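Local coordinates for M32 carboxypeptidase (Chitinophagaceae bacterium, PDB 7A03), which is probably a metal-dependent carboxypeptidase of the M32 family, removing amino acids one at a time from the C-terminal ends of peptides, at residues D217-Q221 against M222-M226. Sequence-based numbering, arbitrary orientation.
Sequences DLLRQ and MGYDM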
loop_
_atom_site.group_PDB
_atom_site.type_symbol
_atom_site.label_atom_id
_atom_site.label_comp_id
_atom_site.label_asym_id
_atom_site.label_seq_id
_atom_site.Cartn_x
_atom_site.Cartn_y
_atom_site.Cartn_z
ATOM N N ASP A 217 1.102 15.341 -17.099
ATOM C CA ASP A 217 -0.153 16.057 -17.299
ATOM C C ASP A 217 -1.254 15.504 -16.403
ATOM O O ASP A 217 -2.008 16.264 -15.786
ATOM C CB ASP A 217 -0.580 15.922 -18.757
ATOM C CG ASP A 217 0.176 16.840 -19.689
ATOM O OD1 ASP A 217 1.029 17.624 -19.227
ATOM O OD2 ASP A 217 -0.106 16.771 -20.906
ATOM N N LEU A 218 -1.363 14.180 -16.324
ATOM C CA LEU A 218 -2.393 13.582 -15.481
ATOM C C LEU A 218 -2.182 13.938 -14.015
ATOM O O LEU A 218 -3.138 14.276 -13.310
ATOM C CB LEU A 218 -2.409 12.070 -15.682
ATOM C CG LEU A 218 -2.922 11.647 -17.054
ATOM C CD1 LEU A 218 -2.732 10.153 -17.220
ATOM C CD2 LEU A 218 -4.396 12.047 -17.210
ATOM N N LEU A 219 -0.938 13.886 -13.541
ATOM C CA LEU A 219 -0.672 14.277 -12.161
ATOM C C LEU A 219 -1.057 15.733 -11.907
ATOM O O LEU A 219 -1.681 16.048 -10.885
ATOM C CB LEU A 219 0.808 14.062 -11.844
ATOM C CG LEU A 219 1.254 12.595 -11.712
ATOM C CD1 LEU A 219 2.786 12.514 -11.764
ATOM C CD2 LEU A 219 0.691 12.039 -10.413
ATOM N N ARG A 220 -0.715 16.628 -12.840
ATOM C CA ARG A 220 -1.124 18.021 -12.712
ATOM C C ARG A 220 -2.643 18.129 -12.625
ATOM O O ARG A 220 -3.187 18.811 -11.747
ATOM C CB ARG A 220 -0.604 18.805 -13.922
ATOM C CG ARG A 220 -0.444 20.295 -13.681
ATOM C CD ARG A 220 1.028 20.655 -13.545
ATOM N NE ARG A 220 1.795 20.287 -14.732
ATOM C CZ ARG A 220 3.095 20.528 -14.881
ATOM N NH1 ARG A 220 3.769 21.135 -13.915
ATOM N NH2 ARG A 220 3.719 20.164 -15.995
ATOM N N GLN A 221 -3.347 17.438 -13.520
ATOM C CA GLN A 221 -4.802 17.531 -13.540
ATOM C C GLN A 221 -5.420 16.974 -12.265
ATOM O O GLN A 221 -6.463 17.469 -11.817
ATOM C CB GLN A 221 -5.359 16.811 -14.762
ATOM C CG GLN A 221 -4.959 17.452 -16.096
ATOM C CD GLN A 221 -5.317 16.570 -17.278
ATOM O OE1 GLN A 221 -6.303 15.836 -17.223
ATOM N NE2 GLN A 221 -4.523 16.631 -18.340
ATOM N N MET A 222 -4.787 15.959 -11.661
ATOM C CA MET A 222 -5.290 15.408 -10.402
ATOM C C MET A 222 -5.149 16.400 -9.259
ATOM O O MET A 222 -5.919 16.342 -8.292
ATOM C CB MET A 222 -4.549 14.118 -10.044
ATOM C CG MET A 222 -4.928 12.914 -10.904
ATOM S SD MET A 222 -3.712 11.590 -10.791
ATOM C CE MET A 222 -3.914 11.036 -9.088
ATOM N N GLY A 223 -4.174 17.308 -9.344
ATOM C CA GLY A 223 -3.943 18.282 -8.287
ATOM C C GLY A 223 -2.579 18.163 -7.623
ATOM O O GLY A 223 -2.348 18.801 -6.595
ATOM N N TYR A 224 -1.682 17.351 -8.175
ATOM C CA TYR A 224 -0.344 17.219 -7.609
ATOM C C TYR A 224 0.402 18.541 -7.755
ATOM O O TYR A 224 0.438 19.136 -8.840
ATOM C CB TYR A 224 0.383 16.115 -8.368
ATOM C CG TYR A 224 1.773 15.729 -7.880
ATOM C CD1 TYR A 224 2.058 15.609 -6.533
ATOM C CD2 TYR A 224 2.779 15.449 -8.798
ATOM C CE1 TYR A 224 3.338 15.230 -6.112
ATOM C CE2 TYR A 224 4.040 15.069 -8.389
ATOM C CZ TYR A 224 4.306 14.972 -7.048
ATOM O OH TYR A 224 5.568 14.583 -6.650
ATOM N N ASP A 225 0.963 19.030 -6.651
ATOM C CA ASP A 225 1.638 20.330 -6.642
ATOM C C ASP A 225 3.093 20.076 -7.016
ATOM O O ASP A 225 3.881 19.581 -6.202
ATOM C CB ASP A 225 1.494 20.971 -5.264
ATOM C CG ASP A 225 2.185 22.330 -5.161
ATOM O OD1 ASP A 225 2.829 22.756 -6.140
ATOM O OD2 ASP A 225 2.066 22.960 -4.086
ATOM N N MET A 226 3.462 20.382 -8.258
ATOM C CA MET A 226 4.819 20.114 -8.699
ATOM C C MET A 226 5.806 21.229 -8.354
ATOM O O MET A 226 6.945 21.195 -8.831
ATOM C CB MET A 226 4.849 19.685 -10.172
ATOM C CG MET A 226 4.594 18.190 -10.288
ATOM S SD MET A 226 4.425 17.510 -11.944
ATOM C CE MET A 226 2.651 17.633 -12.157
HETATM O O HOH W 1 -1.576 20.626 -10.085
#
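Met226 is modelled in two conformers; in the one described here it reaches back across Arg220 at about a right angle, and its methyl CE settles over one face of the guanidinium, 3.6 Å above the plane and offset toward the rim. The same methyl packs on Arg220 CD (3.7 Å) and on Leu219 CB. Arg220 meets it by bending: CG stands anti to the backbone N (chi1 -156°), and turns at chi2 and chi3 bring CD, NE and CZ alongside the methyl CE. On the buried side, Leu219 and Tyr224 run side by side in the same direction, Leu219 CB lying 3.9 Å from Tyr224 CD2, with the ring oblique to it. The Tyr224 hydroxyl is hydrogen-bonded to Val247 O and Arg230 O, and its side chain packs on helix 258-277, which carries a putative HExxH motif.

Helix 208-222 ends here in a Schellman motif. Gly223, with positive phi (118°), sends weak N-H bonds to Leu219 O and Arg220 O, while Tyr224 N binds Leu219 O at 3.0 Å. A water donates to both Arg220 O and Tyr224 O. Leu219 O and Arg220 O thus find donors although the helix stops, and in this conformer the methionine methyl gives one guanidinium face an apolar cover.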